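Local coordinates for transcriptional regulatory protein (Chlamydia trachomatis, PDB 3Q7R) that may act as a global positive regulator of transcription, as an atypical response regulator that binds a cis-acting element of its own promoter, at residues 16-21 against 54-59; 59-64 against 94-99; 77-82 against 99-104. All blocks are in the same frame, centred on the assembly; numbering follows the deposited sequence.

Contact 1 of 3, residues 16-21 against 54-59; sequences LLVSEH and VVCEYS
L16, L17 and V18 pair in parallel with V54, V55 and C56, and the two short strand segments lie 4.7 Å apart at their axes. Three backbone bonds join them: V55 N donates to L16 O, V18 N to V55 O at 2.8 Å, and E57 N to V18 O. Buried side chains fill both faces. L17 CD1 meets V55 CG1 at 3.7 Å on one face, while on the other V18 lays CG2 against V54 CG1 at 3.8 Å and turns CG1 to C56 SG. Beyond the strand ends the packing gives way to a polar cluster beside the exposed H21. E57 folds back at its second torsion (chi2 -73°), which carries OE2 across to the loop. There S19 OG donates to the anti lone pair of E57 OE2 at 2.8 Å. H21 ND1 donates a second hydrogen bond to the same E57 OE2 at 3.1 Å, from well above the carboxylate plane (62° out of it). S19 OG in turn accepts from H21 N at 2.9 Å, an ST turn just before helix 22-31. The other oxygen, OE1, forms a salt bridge with R101. In receiver domains the phospho-accepting aspartate normally sits at the end of this strand; a glutamate whose two oxygens are engaged by serine, histidine and arginine is consistent with the atypical character of this regulator.

Contact 2 of 3, residues 59-64 against 94-99; sequences SLLPRE and RGFWYL
L61 is the first residue of the 59-64 loop to meet R94 and F96. Its CG stands anti to the backbone N (chi1 -172°), which sends CD2 over one face of the F96 ring near the rim, 4.3 Å from F96 CE2; the same methyl lies 4.0 Å from R94 NH2. The backbone of L61 joins in through water: a water 2.9 Å from L61 O, to which it can donate, accepts from R94 NH1 at 3.0 Å, lying at the edge of the guanidinium and in its plane. P62 adds a direct but weak bond, R94 NH2 to P62 O at 2.8 Å, bent to 121° at the hydrogen. R63 then sets its carbonyl oxygen over the centre of one guanidinium face, R63 O being 3.2 Å from R94 CZ, without a hydrogen bond, while F96 CD2 lies over the opposite face, toward the rim. The side chain of R63 starts away from the contact and crosses that of R94 at about a right angle, its CD packing on NH1. The stronger partner of R94 is D90, through a salt bridge from NH1, and NH2 also bonds to I65 O. G95 follows helix 85-93 with a positive phi, in a Schellman motif. The contact thus ties the loop after strand 51-57 to the turn leading into strand 97-100, with L61 packed on L91 of the helix and on V78 of strand 75-80, and F96 on V76 and V78.

Contact 3 of 3, residues 77-82 against 99-104; sequences LVLLDF and LIRPIT. With EDO (1,2-ethanediol), chain C.
D81 and R101 both turn CG opposite the carbonyl carbon (chi1 -70° and -76°), and R101 then runs extended from CG to NE, a course that lays the two side chains alongside each other, pointing the same way. They stand just past the C-terminal ends of strands 75-80 and 97-100, the parallel strands that helix 85-93 joins in a beta-alpha-beta crossover of the CheY-like receiver fold. R101 NH1 forms a salt bridge to D81 OD1 at 2.9 Å, but the acid lies 33° out of the guanidinium plane, and NH1 is shared with E57. A water bonded to D81 O and R101 O bridges the two backbones beside it. Below this, the strands pair regularly: L99 N donates to V78 O, L80 N to L99 O at 2.8 Å, and R101 N to L80 O. On the L79 and L99 face, L79 CD2 packs against I103 CD1 at 3.8 Å as well as against L99 CD1. On the other face L80 and I100 lie side by side, with L80 CB 3.9 Å from I100 CG1. The cis peptide between R101 and P102 probably corresponds to the Lys-Pro cis bond familiar from receiver domains, and P102 packs on F83 of the second subunit. At the outer edge of strand 97-100, I100 N donates to O2 of a 1,2-ethanediol at 2.9 Å, and I100 N of the second subunit bonds to the same molecule.

Overall arrangement
The three contacts share one parallel sheet. Contact 1 is the buried one, near the chain centre. Contacts 2 and 3 lie further out, are partly buried and touch the second subunit, where W97 meets W97 and F115 of that chain edge-to-face. Contacts 1 and 3 are strand pairings on either side of the boundary between strands 51-57 and 75-80, joined by a probable hydrogen bond from Y58 N to L79 O. Contact 2 has no strand pairing: it is a loop wrapped round an arginine, with one weak direct bond and a water, overlapping contact 3 at L99. Charge gathers at the C-terminal strand ends in contacts 1 and 3, while aliphatic side chains line the sheet faces beneath.

Contact 1 of 3, residues 16-21 against 54-59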
loop_
_atom_site.group_PDB
_atom_site.type_symbol
_atom_site.label_atom_id
_atom_site.label_comp_id
_atom_site.label_asym_id
_atom_site.label_seq_id
_atom_site.Cartn_x
_atom_site.Cartn_y
_atom_site.Cartn_z
ATOM N N LEU A 16 -6.433 -14.323 4.182
ATOM C CA LEU A 16 -6.589 -14.567 5.630
ATOM C C LEU A 16 -6.458 -13.221 6.331
ATOM O O LEU A 16 -5.452 -12.563 6.172
ATOM C CB LEU A 16 -5.488 -15.512 6.128
ATOM C CG LEU A 16 -5.392 -15.593 7.680
ATOM C CD1 LEU A 16 -6.627 -16.206 8.318
ATOM C CD2 LEU A 16 -4.090 -16.369 8.139
ATOM N N LEU A 17 -7.498 -12.788 7.059
ATOM C CA LEU A 17 -7.459 -11.573 7.859
ATOM C C LEU A 17 -7.095 -11.964 9.271
ATOM O O LEU A 17 -7.802 -12.777 9.883
ATOM C CB LEU A 17 -8.830 -10.899 7.858
ATOM C CG LEU A 17 -8.956 -9.656 8.734
ATOM C CD1 LEU A 17 -8.133 -8.469 8.142
ATOM C CD2 LEU A 17 -10.458 -9.234 8.821
ATOM N N VAL A 18 -6.008 -11.383 9.783
ATOM C CA VAL A 18 -5.570 -11.570 11.149
ATOM C C VAL A 18 -5.991 -10.305 11.909
ATOM O O VAL A 18 -5.329 -9.273 11.822
ATOM C CB VAL A 18 -4.079 -11.778 11.211
ATOM C CG1 VAL A 18 -3.635 -11.854 12.703
ATOM C CG2 VAL A 18 -3.702 -13.108 10.455
ATOM N N SER A 19 -7.121 -10.412 12.595
ATOM C CA SER A 19 -7.731 -9.288 13.262
ATOM C C SER A 19 -8.784 -9.780 14.234
ATOM O O SER A 19 -9.402 -10.810 14.032
ATOM C CB SER A 19 -8.385 -8.397 12.212
ATOM O OG SER A 19 -8.930 -7.202 12.791
ATOM N N GLU A 20 -9.033 -8.959 15.254
ATOM C CA GLU A 20 -10.218 -9.097 16.133
ATOM C C GLU A 20 -11.403 -8.249 15.699
ATOM O O GLU A 20 -12.446 -8.269 16.358
ATOM C CB GLU A 20 -9.872 -8.782 17.585
ATOM C CG GLU A 20 -8.820 -9.797 18.153
ATOM C CD GLU A 20 -8.552 -9.631 19.648
ATOM O OE1 GLU A 20 -9.051 -8.637 20.251
ATOM O OE2 GLU A 20 -7.820 -10.469 20.217
ATOM N N HIS A 21 -11.240 -7.504 14.589
ATOM C CA HIS A 21 -12.344 -6.710 14.057
ATOM C C HIS A 21 -13.290 -7.592 13.248
ATOM O O HIS A 21 -13.278 -7.561 12.015
ATOM C CB HIS A 21 -11.774 -5.550 13.232
ATOM C CG HIS A 21 -11.174 -4.469 14.088
ATOM N ND1 HIS A 21 -9.822 -4.310 14.337
ATOM C CD2 HIS A 21 -11.800 -3.511 14.819
ATOM C CE1 HIS A 21 -9.640 -3.255 15.131
ATOM N NE2 HIS A 21 -10.825 -2.767 15.447
ATOM N N VAL A 54 -2.154 -12.389 3.332
ATOM C CA VAL A 54 -2.554 -12.249 4.739
ATOM C C VAL A 54 -2.665 -10.770 5.051
ATOM O O VAL A 54 -1.728 -10.023 4.784
ATOM C CB VAL A 54 -1.507 -12.870 5.691
ATOM C CG1 VAL A 54 -1.957 -12.681 7.156
ATOM C CG2 VAL A 54 -1.379 -14.376 5.330
ATOM N N VAL A 55 -3.813 -10.338 5.576
ATOM C CA VAL A 55 -4.024 -8.907 5.919
ATOM C C VAL A 55 -3.924 -8.905 7.427
ATOM O O VAL A 55 -4.707 -9.578 8.081
ATOM C CB VAL A 55 -5.405 -8.446 5.469
ATOM C CG1 VAL A 55 -5.613 -6.995 5.912
ATOM C CG2 VAL A 55 -5.503 -8.502 3.943
ATOM N N CYS A 56 -2.893 -8.243 7.994
ATOM C CA CYS A 56 -2.669 -8.391 9.441
ATOM C C CYS A 56 -2.722 -7.067 10.173
ATOM O O CYS A 56 -2.056 -6.132 9.755
ATOM C CB CYS A 56 -1.254 -8.966 9.634
ATOM S SG CYS A 56 -0.898 -9.461 11.348
ATOM N N GLU A 57 -3.477 -7.001 11.265
ATOM C CA GLU A 57 -3.409 -5.829 12.098
ATOM C C GLU A 57 -1.976 -5.585 12.598
ATOM O O GLU A 57 -1.273 -6.525 13.039
ATOM C CB GLU A 57 -4.259 -6.065 13.349
ATOM C CG GLU A 57 -5.734 -6.177 13.014
ATOM C CD GLU A 57 -6.355 -4.856 12.653
ATOM O OE1 GLU A 57 -5.692 -3.797 12.692
ATOM O OE2 GLU A 57 -7.534 -4.856 12.246
ATOM N N TYR A 58 -1.548 -4.322 12.589
ATOM C CA TYR A 58 -0.224 -4.022 13.111
ATOM C C TYR A 58 -0.090 -4.503 14.572
ATOM O O TYR A 58 0.964 -4.995 14.991
ATOM C CB TYR A 58 0.044 -2.529 13.000
ATOM C CG TYR A 58 1.448 -2.145 13.457
ATOM C CD1 TYR A 58 2.552 -2.437 12.632
ATOM C CD2 TYR A 58 1.652 -1.531 14.677
ATOM C CE1 TYR A 58 3.852 -2.082 13.041
ATOM C CE2 TYR A 58 2.958 -1.185 15.098
ATOM C CZ TYR A 58 4.023 -1.451 14.230
ATOM O OH TYR A 58 5.318 -1.091 14.646
ATOM N N SER A 59 -1.148 -4.341 15.370
ATOM C CA SER A 59 -1.085 -4.844 16.729
ATOM C C SER A 59 -0.893 -6.347 16.864
ATOM O O SER A 59 -0.602 -6.816 17.992
ATOM C CB SER A 59 -2.316 -4.442 17.542
ATOM O OG SER A 59 -2.410 -3.008 17.710
#

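Contact 2 of 3, residues 59-64 against 94-99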
loop_
_atom_site.group_PDB
_atom_site.type_symbol
_atom_site.label_atom_id
_atom_site.label_comp_id
_atom_site.label_asym_id
_atom_site.label_seq_id
_atom_site.Cartn_x
_atom_site.Cartn_y
_atom_site.Cartn_z
ATOM N N SER A 59 -1.148 -4.341 15.370
ATOM C CA SER A 59 -1.085 -4.844 16.729
ATOM C C SER A 59 -0.893 -6.347 16.864
ATOM O O SER A 59 -0.602 -6.816 17.992
ATOM C CB SER A 59 -2.316 -4.442 17.542
ATOM O OG SER A 59 -2.410 -3.008 17.710
ATOM N N LEU A 60 -1.044 -7.099 15.771
ATOM C CA LEU A 60 -0.872 -8.549 15.785
ATOM C C LEU A 60 0.356 -8.948 14.970
ATOM O O LEU A 60 0.662 -10.147 14.853
ATOM C CB LEU A 60 -2.095 -9.265 15.287
ATOM C CG LEU A 60 -3.314 -9.077 16.198
ATOM C CD1 LEU A 60 -4.616 -9.608 15.525
ATOM C CD2 LEU A 60 -3.010 -9.762 17.538
ATOM N N LEU A 61 1.080 -7.951 14.447
ATOM C CA LEU A 61 2.215 -8.262 13.531
ATOM C C LEU A 61 3.516 -8.340 14.357
ATOM O O LEU A 61 3.954 -7.352 14.943
ATOM C CB LEU A 61 2.398 -7.148 12.529
ATOM C CG LEU A 61 3.433 -7.516 11.453
ATOM C CD1 LEU A 61 2.969 -8.541 10.427
ATOM C CD2 LEU A 61 3.782 -6.185 10.724
ATOM N N PRO A 62 4.098 -9.518 14.486
ATOM C CA PRO A 62 5.379 -9.550 15.240
ATOM C C PRO A 62 6.413 -8.564 14.682
ATOM O O PRO A 62 6.571 -8.394 13.472
ATOM C CB PRO A 62 5.912 -10.968 14.966
ATOM C CG PRO A 62 4.657 -11.771 14.670
ATOM C CD PRO A 62 3.787 -10.816 13.872
ATOM N N ARG A 63 7.137 -7.927 15.596
ATOM C CA ARG A 63 8.013 -6.844 15.150
ATOM C C ARG A 63 9.270 -7.353 14.470
ATOM O O ARG A 63 9.915 -6.550 13.795
ATOM C CB ARG A 63 8.437 -6.027 16.360
ATOM C CG ARG A 63 7.364 -5.003 16.777
ATOM C CD ARG A 63 7.470 -3.763 15.808
ATOM N NE ARG A 63 8.693 -3.056 16.194
ATOM C CZ ARG A 63 8.761 -2.222 17.230
ATOM N NH1 ARG A 63 7.665 -1.975 17.958
ATOM N NH2 ARG A 63 9.922 -1.630 17.560
ATOM N N GLU A 64 9.591 -8.633 14.673
ATOM C CA GLU A 64 10.863 -9.190 14.164
ATOM C C GLU A 64 10.695 -9.610 12.669
ATOM O O GLU A 64 11.664 -9.681 11.928
ATOM C CB GLU A 64 11.290 -10.382 15.040
ATOM C CG GLU A 64 11.376 -10.030 16.534
ATOM C CD GLU A 64 10.006 -10.012 17.251
ATOM O OE1 GLU A 64 8.983 -10.495 16.677
ATOM O OE2 GLU A 64 9.964 -9.491 18.401
ATOM N N ARG A 94 10.803 -3.321 6.081
ATOM C CA ARG A 94 10.653 -4.744 6.324
ATOM C C ARG A 94 9.867 -5.456 5.213
ATOM O O ARG A 94 9.683 -6.661 5.296
ATOM C CB ARG A 94 9.963 -4.991 7.693
ATOM C CG ARG A 94 10.903 -4.687 8.895
ATOM C CD ARG A 94 10.054 -4.394 10.187
ATOM N NE ARG A 94 9.276 -5.544 10.522
ATOM C CZ ARG A 94 8.189 -5.566 11.278
ATOM N NH1 ARG A 94 7.612 -4.456 11.830
ATOM N NH2 ARG A 94 7.629 -6.733 11.482
ATOM N N GLY A 95 9.394 -4.710 4.212
ATOM C CA GLY A 95 8.678 -5.293 3.082
ATOM C C GLY A 95 7.183 -5.262 3.135
ATOM O O GLY A 95 6.520 -5.865 2.268
ATOM N N PHE A 96 6.624 -4.504 4.076
ATOM C CA PHE A 96 5.165 -4.480 4.223
ATOM C C PHE A 96 4.559 -3.137 3.767
ATOM O O PHE A 96 4.839 -2.084 4.366
ATOM C CB PHE A 96 4.808 -4.619 5.703
ATOM C CG PHE A 96 5.300 -5.908 6.311
ATOM C CD1 PHE A 96 4.694 -7.109 5.984
ATOM C CD2 PHE A 96 6.348 -5.911 7.238
ATOM C CE1 PHE A 96 5.152 -8.318 6.576
ATOM C CE2 PHE A 96 6.781 -7.118 7.816
ATOM C CZ PHE A 96 6.182 -8.322 7.444
ATOM N N TRP A 97 3.649 -3.230 2.806
ATOM C CA TRP A 97 2.780 -2.122 2.506
ATOM C C TRP A 97 1.657 -2.076 3.569
ATOM O O TRP A 97 1.413 -3.074 4.270
ATOM C CB TRP A 97 2.199 -2.272 1.061
ATOM C CG TRP A 97 1.340 -1.118 0.607
ATOM C CD1 TRP A 97 0.042 -1.174 0.150
ATOM C CD2 TRP A 97 1.709 0.258 0.552
ATOM N NE1 TRP A 97 -0.421 0.100 -0.171
ATOM C CE2 TRP A 97 0.577 0.997 0.054
ATOM C CE3 TRP A 97 2.871 0.943 0.871
ATOM C CZ2 TRP A 97 0.585 2.375 -0.099
ATOM C CZ3 TRP A 97 2.881 2.360 0.701
ATOM C CH2 TRP A 97 1.733 3.042 0.228
ATOM N N TYR A 98 0.964 -0.937 3.676
ATOM C CA TYR A 98 0.003 -0.793 4.789
ATOM C C TYR A 98 -1.088 0.200 4.431
ATOM O O TYR A 98 -0.924 0.987 3.480
ATOM C CB TYR A 98 0.682 -0.298 6.118
ATOM C CG TYR A 98 1.436 1.003 5.945
ATOM C CD1 TYR A 98 0.786 2.209 5.986
ATOM C CD2 TYR A 98 2.821 0.988 5.718
ATOM C CE1 TYR A 98 1.500 3.415 5.818
ATOM C CE2 TYR A 98 3.542 2.160 5.536
ATOM C CZ TYR A 98 2.877 3.349 5.550
ATOM O OH TYR A 98 3.568 4.561 5.359
ATOM N N LEU A 99 -2.207 0.093 5.138
ATOM C CA LEU A 99 -3.273 1.107 5.137
ATOM C C LEU A 99 -3.334 1.631 6.556
ATOM O O LEU A 99 -3.183 0.834 7.512
ATOM C CB LEU A 99 -4.649 0.481 4.840
ATOM C CG LEU A 99 -4.781 -0.158 3.457
ATOM C CD1 LEU A 99 -6.103 -0.920 3.314
ATOM C CD2 LEU A 99 -4.703 0.981 2.444
HETATM O O HOH W 1 5.338 -5.156 13.694
#

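Contact 3 of 3, residues 77-82 against 99-104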
loop_
_atom_site.group_PDB
_atom_site.type_symbol
_atom_site.label_atom_id
_atom_site.label_comp_id
_atom_site.label_asym_id
_atom_site.label_seq_id
_atom_site.Cartn_x
_atom_site.Cartn_y
_atom_site.Cartn_z
ATOM N N LEU A 77 -0.354 -7.604 3.873
ATOM C CA LEU A 77 -0.720 -6.188 3.893
ATOM C C LEU A 77 -1.055 -5.873 5.330
ATOM O O LEU A 77 -1.811 -6.640 5.959
ATOM C CB LEU A 77 -1.986 -5.984 3.021
ATOM C CG LEU A 77 -2.674 -4.600 3.080
ATOM C CD1 LEU A 77 -1.793 -3.548 2.414
ATOM C CD2 LEU A 77 -4.017 -4.683 2.338
ATOM N N VAL A 78 -0.541 -4.760 5.836
ATOM C CA VAL A 78 -0.679 -4.447 7.265
ATOM C C VAL A 78 -1.718 -3.346 7.502
ATOM O O VAL A 78 -1.805 -2.393 6.732
ATOM C CB VAL A 78 0.690 -4.029 7.814
ATOM C CG1 VAL A 78 0.553 -3.456 9.216
ATOM C CG2 VAL A 78 1.657 -5.200 7.750
ATOM N N LEU A 79 -2.540 -3.498 8.545
ATOM C CA LEU A 79 -3.535 -2.484 8.890
ATOM C C LEU A 79 -3.083 -1.746 10.146
ATOM O O LEU A 79 -2.882 -2.364 11.197
ATOM C CB LEU A 79 -4.896 -3.103 9.168
ATOM C CG LEU A 79 -5.416 -4.042 8.089
ATOM C CD1 LEU A 79 -6.893 -4.472 8.486
ATOM C CD2 LEU A 79 -5.351 -3.331 6.708
ATOM N N LEU A 80 -2.923 -0.440 10.034
ATOM C CA LEU A 80 -2.389 0.380 11.154
ATOM C C LEU A 80 -3.480 1.237 11.784
ATOM O O LEU A 80 -4.266 1.850 11.074
ATOM C CB LEU A 80 -1.343 1.389 10.637
ATOM C CG LEU A 80 0.065 0.897 10.728
ATOM C CD1 LEU A 80 0.988 1.746 9.859
ATOM C CD2 LEU A 80 0.546 1.034 12.198
ATOM N N ASP A 81 -3.482 1.357 13.106
ATOM C CA ASP A 81 -4.456 2.274 13.740
ATOM C C ASP A 81 -4.055 3.741 13.612
ATOM O O ASP A 81 -4.920 4.628 13.789
ATOM C CB ASP A 81 -4.527 2.020 15.251
ATOM C CG ASP A 81 -5.179 0.695 15.618
ATOM O OD1 ASP A 81 -5.971 0.133 14.843
ATOM O OD2 ASP A 81 -5.015 0.281 16.805
ATOM N N PHE A 82 -2.780 4.024 13.382
ATOM C CA PHE A 82 -2.254 5.372 13.598
ATOM C C PHE A 82 -1.124 5.658 12.608
ATOM O O PHE A 82 -0.519 4.730 12.022
ATOM C CB PHE A 82 -1.668 5.483 15.049
ATOM C CG PHE A 82 -0.568 4.460 15.299
ATOM C CD1 PHE A 82 0.729 4.755 14.934
ATOM C CD2 PHE A 82 -0.869 3.190 15.861
ATOM C CE1 PHE A 82 1.752 3.791 15.078
ATOM C CE2 PHE A 82 0.105 2.217 15.986
ATOM C CZ PHE A 82 1.434 2.514 15.621
ATOM N N LEU A 99 -2.207 0.093 5.138
ATOM C CA LEU A 99 -3.273 1.107 5.137
ATOM C C LEU A 99 -3.334 1.631 6.556
ATOM O O LEU A 99 -3.183 0.834 7.512
ATOM C CB LEU A 99 -4.649 0.481 4.840
ATOM C CG LEU A 99 -4.781 -0.158 3.457
ATOM C CD1 LEU A 99 -6.103 -0.920 3.314
ATOM C CD2 LEU A 99 -4.703 0.981 2.444
ATOM N N ILE A 100 -3.640 2.926 6.728
ATOM C CA ILE A 100 -3.811 3.519 8.047
ATOM C C ILE A 100 -5.284 3.855 8.197
ATOM O O ILE A 100 -5.920 4.347 7.231
ATOM C CB ILE A 100 -2.944 4.761 8.243
ATOM C CG1 ILE A 100 -1.462 4.364 8.068
ATOM C CG2 ILE A 100 -3.249 5.403 9.630
ATOM C CD1 ILE A 100 -0.438 5.504 8.419
ATOM N N ARG A 101 -5.838 3.561 9.381
ATOM C CA ARG A 101 -7.242 3.828 9.639
ATOM C C ARG A 101 -7.542 5.342 9.477
ATOM O O ARG A 101 -6.687 6.203 9.664
ATOM C CB ARG A 101 -7.632 3.317 11.045
ATOM C CG ARG A 101 -7.790 1.771 11.075
ATOM C CD ARG A 101 -8.301 1.179 12.430
ATOM N NE ARG A 101 -8.824 -0.107 12.101
ATOM C CZ ARG A 101 -8.100 -1.233 12.051
ATOM N NH1 ARG A 101 -6.834 -1.266 12.487
ATOM N NH2 ARG A 101 -8.665 -2.341 11.596
ATOM N N PRO A 102 -8.789 5.658 9.156
ATOM C CA PRO A 102 -9.940 4.753 9.014
ATOM C C PRO A 102 -9.887 3.790 7.855
ATOM O O PRO A 102 -9.479 4.132 6.736
ATOM C CB PRO A 102 -11.132 5.716 8.779
ATOM C CG PRO A 102 -10.697 6.970 9.360
ATOM C CD PRO A 102 -9.204 7.079 9.181
ATOM N N ILE A 103 -10.322 2.576 8.146
ATOM C CA ILE A 103 -10.358 1.512 7.136
ATOM C C ILE A 103 -11.759 0.928 7.208
ATOM O O ILE A 103 -12.108 0.250 8.181
ATOM C CB ILE A 103 -9.395 0.380 7.414
ATOM C CG1 ILE A 103 -7.944 0.834 7.209
ATOM C CG2 ILE A 103 -9.622 -0.763 6.413
ATOM C CD1 ILE A 103 -6.926 -0.077 7.903
ATOM N N THR A 104 -12.549 1.197 6.175
ATOM C CA THR A 104 -13.934 0.729 6.078
ATOM C C THR A 104 -13.965 -0.532 5.225
ATOM O O THR A 104 -12.975 -0.852 4.547
ATOM C CB THR A 104 -14.811 1.761 5.372
ATOM O OG1 THR A 104 -14.343 1.948 4.022
ATOM C CG2 THR A 104 -14.844 3.118 6.136
HETATM C C1 EDO C . -1.504 5.572 4.231
HETATM O O1 EDO C . -1.035 6.837 4.696
HETATM C C2 EDO C . -3.028 5.651 4.265
HETATM O O2 EDO C . -3.568 4.342 4.216
HETATM O O HOH W 2 -5.584 7.126 11.988
#